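Local coordinates for glucose-inhibited division protein A-related protein, probable oxidoreductase (Thermus thermophilus, PDB 2CUL) that binds flavin-adenine dinucleotide in a Rossmann-type fold and is probably an oxidoreductase related to the glucose-inhibited division protein A family, at residues A[119-131]-A[174-186]. Residues are numbered along the deposited sequence; the frame is centred on the assembly and turned at random.
Sequences LAVGSFLGARLFL and PGYRVRYLAFHPE. With FAD (flavin-adenine dinucleotide), chain B.
Phe130 and Arg177 face each other as a hydrogen-bonded pair where strand 128-131 runs antiparallel to strand 176-183, an example of one strand pair serving two unlike faces. On theirs, the guanidinium of Arg177 runs nearly parallel to the phenyl ring, the planes 15° apart, but is displaced toward the ring's stem: Phe130 CB lies over its face and NH1 is 3.5 Å from Phe130 CD2. A bend at chi3 (-65°) turns the Arg177 guanidinium toward Phe130 CB. Arg179, extended from CG to NE, meets the same ring at its edge, CG standing 3.5 Å from Phe130 CE2, and both arginines form salt bridges with Glu164 on the adjoining strand 160-167. Farther out, a water accepts from Arg179 NH1 and, weakly, from Arg128 NH1.

The other face is turned to the flavin. Leu129 sets its CG 3.6 Å from Tyr176 CD1 and also packs on Val178 CG2, while Val178 CB comes within 3.6 Å of FAD C7M. Tyr180 carries its ring between backbone N and carbonyl carbon (chi1 64°), where Ser123 CB lies over one face in a CH-pi contact, 4.0 Å from the centroid, and FAD C8M nears CE2. Ser123 OG bonds to Gly139 O, whereas the buried Ser123 O has no polar partner.

Beyond the bridged residues, Leu181 N donates to Leu125 O in the loop before strand 128-131 at 2.9 Å, and a water donates to Gly122 O and Leu181 O while accepting from Leu125 N. It thereby links the strand to the type II' turn Val121-Phe124, whose Gly122 CA lies 3.2 Å from FAD O3P. Chemically, Glu164 would offset part of the arginines' charge on the phenylalanine face, whereas the flavin's two methyl groups meet mainly hydrocarbon and aromatic surface, consistent with an apolar seat for that end of the isoalloxazine.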
loop_
_atom_site.group_PDB
_atom_site.type_symbol
_atom_site.label_atom_id
_atom_site.label_comp_id
_atom_site.label_asym_id
_atom_site.label_seq_id
_atom_site.Cartn_x
_atom_site.Cartn_y
_atom_site.Cartn_z
ATOM N N LEU A 119 0.522 -3.660 -5.685
ATOM C CA LEU A 119 1.562 -2.952 -4.954
ATOM C C LEU A 119 0.945 -1.650 -4.447
ATOM O O LEU A 119 0.479 -0.827 -5.237
ATOM C CB LEU A 119 2.761 -2.646 -5.861
ATOM C CG LEU A 119 3.490 -3.857 -6.445
ATOM C CD1 LEU A 119 4.694 -3.397 -7.258
ATOM C CD2 LEU A 119 3.941 -4.776 -5.314
ATOM N N ALA A 120 0.918 -1.487 -3.127
ATOM C CA ALA A 120 0.363 -0.291 -2.489
ATOM C C ALA A 120 1.371 0.105 -1.419
ATOM O O ALA A 120 1.021 0.283 -0.252
ATOM C CB ALA A 120 -0.990 -0.612 -1.847
ATOM N N VAL A 121 2.618 0.271 -1.848
ATOM C CA VAL A 121 3.730 0.563 -0.951
ATOM C C VAL A 121 4.009 2.014 -0.559
ATOM O O VAL A 121 5.037 2.302 0.049
ATOM C CB VAL A 121 5.028 -0.077 -1.506
ATOM C CG1 VAL A 121 4.862 -1.598 -1.581
ATOM C CG2 VAL A 121 5.348 0.485 -2.887
ATOM N N GLY A 122 3.093 2.915 -0.897
ATOM C CA GLY A 122 3.241 4.314 -0.532
ATOM C C GLY A 122 4.557 4.993 -0.857
ATOM O O GLY A 122 5.054 4.911 -1.977
ATOM N N SER A 123 5.117 5.665 0.143
ATOM C CA SER A 123 6.368 6.405 0.010
ATOM C C SER A 123 7.584 5.601 0.457
ATOM O O SER A 123 8.596 6.175 0.858
ATOM C CB SER A 123 6.279 7.688 0.847
ATOM O OG SER A 123 5.857 7.396 2.176
ATOM N N PHE A 124 7.499 4.278 0.371
ATOM C CA PHE A 124 8.591 3.426 0.825
ATOM C C PHE A 124 9.594 2.926 -0.213
ATOM O O PHE A 124 10.446 2.097 0.104
ATOM C CB PHE A 124 8.010 2.242 1.603
ATOM C CG PHE A 124 7.437 2.626 2.938
ATOM C CD1 PHE A 124 8.165 2.423 4.106
ATOM C CD2 PHE A 124 6.186 3.236 3.024
ATOM C CE1 PHE A 124 7.660 2.822 5.344
ATOM C CE2 PHE A 124 5.671 3.638 4.254
ATOM C CZ PHE A 124 6.410 3.431 5.418
ATOM N N LEU A 125 9.500 3.412 -1.446
ATOM C CA LEU A 125 10.452 3.008 -2.476
ATOM C C LEU A 125 11.515 4.101 -2.574
ATOM O O LEU A 125 11.196 5.240 -2.901
ATOM C CB LEU A 125 9.755 2.852 -3.832
ATOM C CG LEU A 125 8.717 1.739 -3.999
ATOM C CD1 LEU A 125 8.107 1.837 -5.390
ATOM C CD2 LEU A 125 9.356 0.379 -3.791
ATOM N N GLY A 126 12.766 3.756 -2.273
ATOM C CA GLY A 126 13.848 4.728 -2.339
ATOM C C GLY A 126 13.628 5.900 -1.400
ATOM O O GLY A 126 14.032 7.031 -1.684
ATOM N N ALA A 127 12.999 5.622 -0.264
ATOM C CA ALA A 127 12.683 6.652 0.719
ATOM C C ALA A 127 13.878 7.264 1.436
ATOM O O ALA A 127 14.800 6.565 1.854
ATOM C CB ALA A 127 11.709 6.092 1.748
ATOM N N ARG A 128 13.840 8.585 1.567
ATOM C CA ARG A 128 14.868 9.341 2.273
ATOM C C ARG A 128 14.096 10.328 3.136
ATOM O O ARG A 128 13.398 11.203 2.618
ATOM C CB ARG A 128 15.770 10.094 1.293
ATOM C CG ARG A 128 16.394 9.211 0.231
ATOM C CD ARG A 128 17.351 10.005 -0.642
ATOM N NE ARG A 128 18.631 10.228 0.023
ATOM C CZ ARG A 128 19.595 11.011 -0.449
ATOM N NH1 ARG A 128 19.427 11.660 -1.593
ATOM N NH2 ARG A 128 20.736 11.131 0.215
ATOM N N LEU A 129 14.207 10.172 4.449
ATOM C CA LEU A 129 13.501 11.040 5.383
ATOM C C LEU A 129 14.467 12.068 5.963
ATOM O O LEU A 129 15.452 11.712 6.610
ATOM C CB LEU A 129 12.874 10.192 6.494
ATOM C CG LEU A 129 11.853 10.865 7.416
ATOM C CD1 LEU A 129 10.970 9.798 8.043
ATOM C CD2 LEU A 129 12.566 11.691 8.481
ATOM N N PHE A 130 14.171 13.340 5.717
ATOM C CA PHE A 130 14.999 14.446 6.183
ATOM C C PHE A 130 14.401 15.079 7.433
ATOM O O PHE A 130 13.386 15.772 7.368
ATOM C CB PHE A 130 15.122 15.496 5.076
ATOM C CG PHE A 130 15.655 14.943 3.783
ATOM C CD1 PHE A 130 17.023 14.793 3.587
ATOM C CD2 PHE A 130 14.784 14.531 2.781
ATOM C CE1 PHE A 130 17.519 14.235 2.409
ATOM C CE2 PHE A 130 15.268 13.971 1.599
ATOM C CZ PHE A 130 16.639 13.824 1.414
ATOM N N LEU A 131 15.045 14.837 8.569
ATOM C CA LEU A 131 14.590 15.372 9.846
ATOM C C LEU A 131 15.744 16.062 10.561
ATOM O O LEU A 131 16.573 15.411 11.194
ATOM C CB LEU A 131 14.035 14.241 10.715
ATOM C CG LEU A 131 13.577 14.587 12.135
ATOM C CD1 LEU A 131 12.614 15.762 12.111
ATOM C CD2 LEU A 131 12.919 13.364 12.750
ATOM N N PRO A 174 8.785 17.170 15.612
ATOM C CA PRO A 174 9.461 18.032 14.637
ATOM C C PRO A 174 8.936 17.800 13.220
ATOM O O PRO A 174 8.294 16.785 12.944
ATOM C CB PRO A 174 10.928 17.637 14.796
ATOM C CG PRO A 174 10.843 16.192 15.194
ATOM C CD PRO A 174 9.731 16.209 16.208
ATOM N N GLY A 175 9.195 18.753 12.332
ATOM C CA GLY A 175 8.745 18.612 10.961
ATOM C C GLY A 175 9.780 17.854 10.159
ATOM O O GLY A 175 10.946 17.802 10.545
ATOM N N TYR A 176 9.363 17.251 9.052
ATOM C CA TYR A 176 10.299 16.508 8.221
ATOM C C TYR A 176 9.770 16.321 6.807
ATOM O O TYR A 176 8.596 16.569 6.533
ATOM C CB TYR A 176 10.622 15.149 8.867
ATOM C CG TYR A 176 9.482 14.146 8.926
ATOM C CD1 TYR A 176 9.213 13.296 7.852
ATOM C CD2 TYR A 176 8.701 14.016 10.075
ATOM C CE1 TYR A 176 8.199 12.337 7.924
ATOM C CE2 TYR A 176 7.682 13.062 10.158
ATOM C CZ TYR A 176 7.440 12.223 9.080
ATOM O OH TYR A 176 6.462 11.257 9.169
ATOM N N ARG A 177 10.655 15.904 5.912
ATOM C CA ARG A 177 10.292 15.667 4.522
ATOM C C ARG A 177 10.687 14.250 4.142
ATOM O O ARG A 177 11.634 13.688 4.694
ATOM C CB ARG A 177 11.030 16.643 3.597
ATOM C CG ARG A 177 10.521 18.072 3.637
ATOM C CD ARG A 177 11.377 18.995 2.772
ATOM N NE ARG A 177 12.748 19.117 3.269
ATOM C CZ ARG A 177 13.802 18.498 2.745
ATOM N NH1 ARG A 177 13.660 17.701 1.694
ATOM N NH2 ARG A 177 15.006 18.678 3.275
ATOM N N VAL A 178 9.946 13.667 3.206
ATOM C CA VAL A 178 10.268 12.334 2.722
ATOM C C VAL A 178 10.305 12.350 1.198
ATOM O O VAL A 178 9.293 12.623 0.547
ATOM C CB VAL A 178 9.233 11.267 3.155
ATOM C CG1 VAL A 178 9.568 9.933 2.485
ATOM C CG2 VAL A 178 9.244 11.096 4.665
ATOM N N ARG A 179 11.478 12.090 0.633
ATOM C CA ARG A 179 11.608 12.020 -0.812
ATOM C C ARG A 179 11.480 10.542 -1.140
ATOM O O ARG A 179 12.089 9.693 -0.484
ATOM C CB ARG A 179 12.960 12.570 -1.271
ATOM C CG ARG A 179 13.058 14.079 -1.139
ATOM C CD ARG A 179 14.297 14.622 -1.828
ATOM N NE ARG A 179 14.364 16.078 -1.756
ATOM C CZ ARG A 179 15.329 16.811 -2.301
ATOM N NH1 ARG A 179 16.316 16.221 -2.963
ATOM N NH2 ARG A 179 15.311 18.132 -2.184
ATOM N N TYR A 180 10.669 10.230 -2.140
ATOM C CA TYR A 180 10.445 8.845 -2.505
ATOM C C TYR A 180 10.269 8.700 -4.002
ATOM O O TYR A 180 10.220 9.690 -4.736
ATOM C CB TYR A 180 9.198 8.325 -1.779
ATOM C CG TYR A 180 7.920 9.026 -2.189
ATOM C CD1 TYR A 180 7.107 8.502 -3.192
ATOM C CD2 TYR A 180 7.546 10.239 -1.605
ATOM C CE1 TYR A 180 5.951 9.164 -3.608
ATOM C CE2 TYR A 180 6.391 10.911 -2.017
ATOM C CZ TYR A 180 5.601 10.367 -3.017
ATOM O OH TYR A 180 4.466 11.028 -3.435
ATOM N N LEU A 181 10.181 7.456 -4.449
ATOM C CA LEU A 181 10.008 7.173 -5.862
ATOM C C LEU A 181 8.642 6.572 -6.142
ATOM O O LEU A 181 8.182 5.687 -5.424
ATOM C CB LEU A 181 11.085 6.201 -6.342
ATOM C CG LEU A 181 12.534 6.676 -6.259
ATOM C CD1 LEU A 181 13.445 5.604 -6.835
ATOM C CD2 LEU A 181 12.696 7.976 -7.031
ATOM N N ALA A 182 8.000 7.071 -7.192
ATOM C CA ALA A 182 6.697 6.571 -7.607
ATOM C C ALA A 182 6.876 6.015 -9.011
ATOM O O ALA A 182 7.733 6.486 -9.763
ATOM C CB ALA A 182 5.675 7.697 -7.624
ATOM N N PHE A 183 6.089 5.003 -9.359
ATOM C CA PHE A 183 6.162 4.430 -10.696
ATOM C C PHE A 183 5.893 5.535 -11.707
ATOM O O PHE A 183 4.992 6.355 -11.522
ATOM C CB PHE A 183 5.106 3.339 -10.873
ATOM C CG PHE A 183 5.448 2.045 -10.200
ATOM C CD1 PHE A 183 6.380 1.182 -10.764
ATOM C CD2 PHE A 183 4.832 1.680 -9.004
ATOM C CE1 PHE A 183 6.696 -0.029 -10.152
ATOM C CE2 PHE A 183 5.141 0.474 -8.383
ATOM C CZ PHE A 183 6.073 -0.384 -8.957
ATOM N N HIS A 184 6.676 5.558 -12.778
ATOM C CA HIS A 184 6.491 6.558 -13.822
ATOM C C HIS A 184 5.077 6.370 -14.376
ATOM O O HIS A 184 4.606 5.241 -14.533
ATOM C CB HIS A 184 7.536 6.344 -14.919
ATOM C CG HIS A 184 7.550 7.419 -15.961
ATOM N ND1 HIS A 184 6.562 7.548 -16.913
ATOM C CD2 HIS A 184 8.427 8.424 -16.189
ATOM C CE1 HIS A 184 6.830 8.587 -17.683
ATOM N NE2 HIS A 184 7.955 9.137 -17.265
ATOM N N PRO A 185 4.376 7.471 -14.677
ATOM C CA PRO A 185 3.013 7.373 -15.209
ATOM C C PRO A 185 2.821 6.432 -16.400
ATOM O O PRO A 185 1.774 5.794 -16.523
ATOM C CB PRO A 185 2.681 8.820 -15.556
ATOM C CG PRO A 185 3.401 9.574 -14.487
ATOM C CD PRO A 185 4.747 8.878 -14.448
ATOM N N GLU A 186 3.816 6.345 -17.277
ATOM C CA GLU A 186 3.715 5.482 -18.454
ATOM C C GLU A 186 3.643 3.998 -18.099
ATOM O O GLU A 186 3.212 3.186 -18.912
ATOM C CB GLU A 186 4.900 5.738 -19.395
ATOM C CG GLU A 186 4.983 4.824 -20.618
ATOM C CD GLU A 186 3.728 4.845 -21.478
ATOM O OE1 GLU A 186 3.188 5.942 -21.730
ATOM O OE2 GLU A 186 3.292 3.759 -21.916
HETATM P PA FAD B . 0.980 4.155 3.127
HETATM O O1A FAD B . 2.273 4.766 3.477
HETATM O O2A FAD B . -0.244 4.547 3.872
HETATM O O5B FAD B . 1.101 2.568 3.231
HETATM C C5B FAD B . 2.192 1.888 2.606
HETATM C C4B FAD B . 2.331 0.561 3.342
HETATM O O4B FAD B . 3.166 -0.275 2.541
HETATM C C3B FAD B . 3.013 0.664 4.722
HETATM O O3B FAD B . 2.279 -0.002 5.726
HETATM C C2B FAD B . 4.368 0.072 4.475
HETATM O O2B FAD B . 5.039 -0.430 5.608
HETATM C C1B FAD B . 4.050 -0.971 3.407
HETATM N N9A FAD B . 5.193 -1.415 2.612
HETATM C C8A FAD B . 6.015 -0.635 1.833
HETATM N N7A FAD B . 6.963 -1.346 1.233
HETATM C C5A FAD B . 6.737 -2.644 1.648
HETATM C C6A FAD B . 7.403 -3.858 1.359
HETATM N N6A FAD B . 8.453 -3.950 0.563
HETATM N N1A FAD B . 6.912 -5.011 1.952
HETATM C C2A FAD B . 5.818 -4.946 2.785
HETATM N N3A FAD B . 5.140 -3.811 3.100
HETATM C C4A FAD B . 5.639 -2.692 2.508
HETATM N N1 FAD B . -1.815 12.954 3.244
HETATM C C2 FAD B . -2.739 13.523 4.092
HETATM O O2 FAD B . -3.920 13.476 3.850
HETATM N N3 FAD B . -2.277 14.160 5.254
HETATM C C4 FAD B . -0.950 14.263 5.609
HETATM O O4 FAD B . -0.609 14.846 6.661
HETATM C C4X FAD B . -0.004 13.684 4.738
HETATM N N5 FAD B . 1.353 13.755 5.024
HETATM C C5X FAD B . 2.285 13.190 4.174
HETATM C C6 FAD B . 3.641 13.275 4.485
HETATM C C7 FAD B . 4.636 12.713 3.662
HETATM C C7M FAD B . 6.085 12.839 4.062
HETATM C C8 FAD B . 4.221 12.031 2.462
HETATM C C8M FAD B . 5.218 11.395 1.532
HETATM C C9 FAD B . 2.848 11.941 2.129
HETATM C C9A FAD B . 1.853 12.511 2.967
HETATM N N10 FAD B . 0.445 12.442 2.669
HETATM C C10 FAD B . -0.479 13.029 3.551
HETATM C "C1'" FAD B . -0.078 11.765 1.415
HETATM C "C2'" FAD B . -0.770 10.389 1.539
HETATM O "O2'" FAD B . -2.065 10.563 2.049
HETATM C "C3'" FAD B . 0.003 9.410 2.446
HETATM O "O3'" FAD B . 1.327 9.193 1.961
HETATM C "C4'" FAD B . -0.661 8.021 2.536
HETATM O "O4'" FAD B . -0.097 7.256 3.599
HETATM C "C5'" FAD B . -0.486 7.295 1.187
HETATM O "O5'" FAD B . -1.143 6.018 1.241
HETATM P P FAD B . -0.487 4.694 0.666
HETATM O O1P FAD B . -1.509 3.656 0.882
HETATM O O2P FAD B . -0.025 4.895 -0.749
HETATM O O3P FAD B . 0.790 4.436 1.550
HETATM O O HOH W 1 7.653 4.982 -2.787
HETATM O O HOH W 2 17.119 13.479 -2.818
#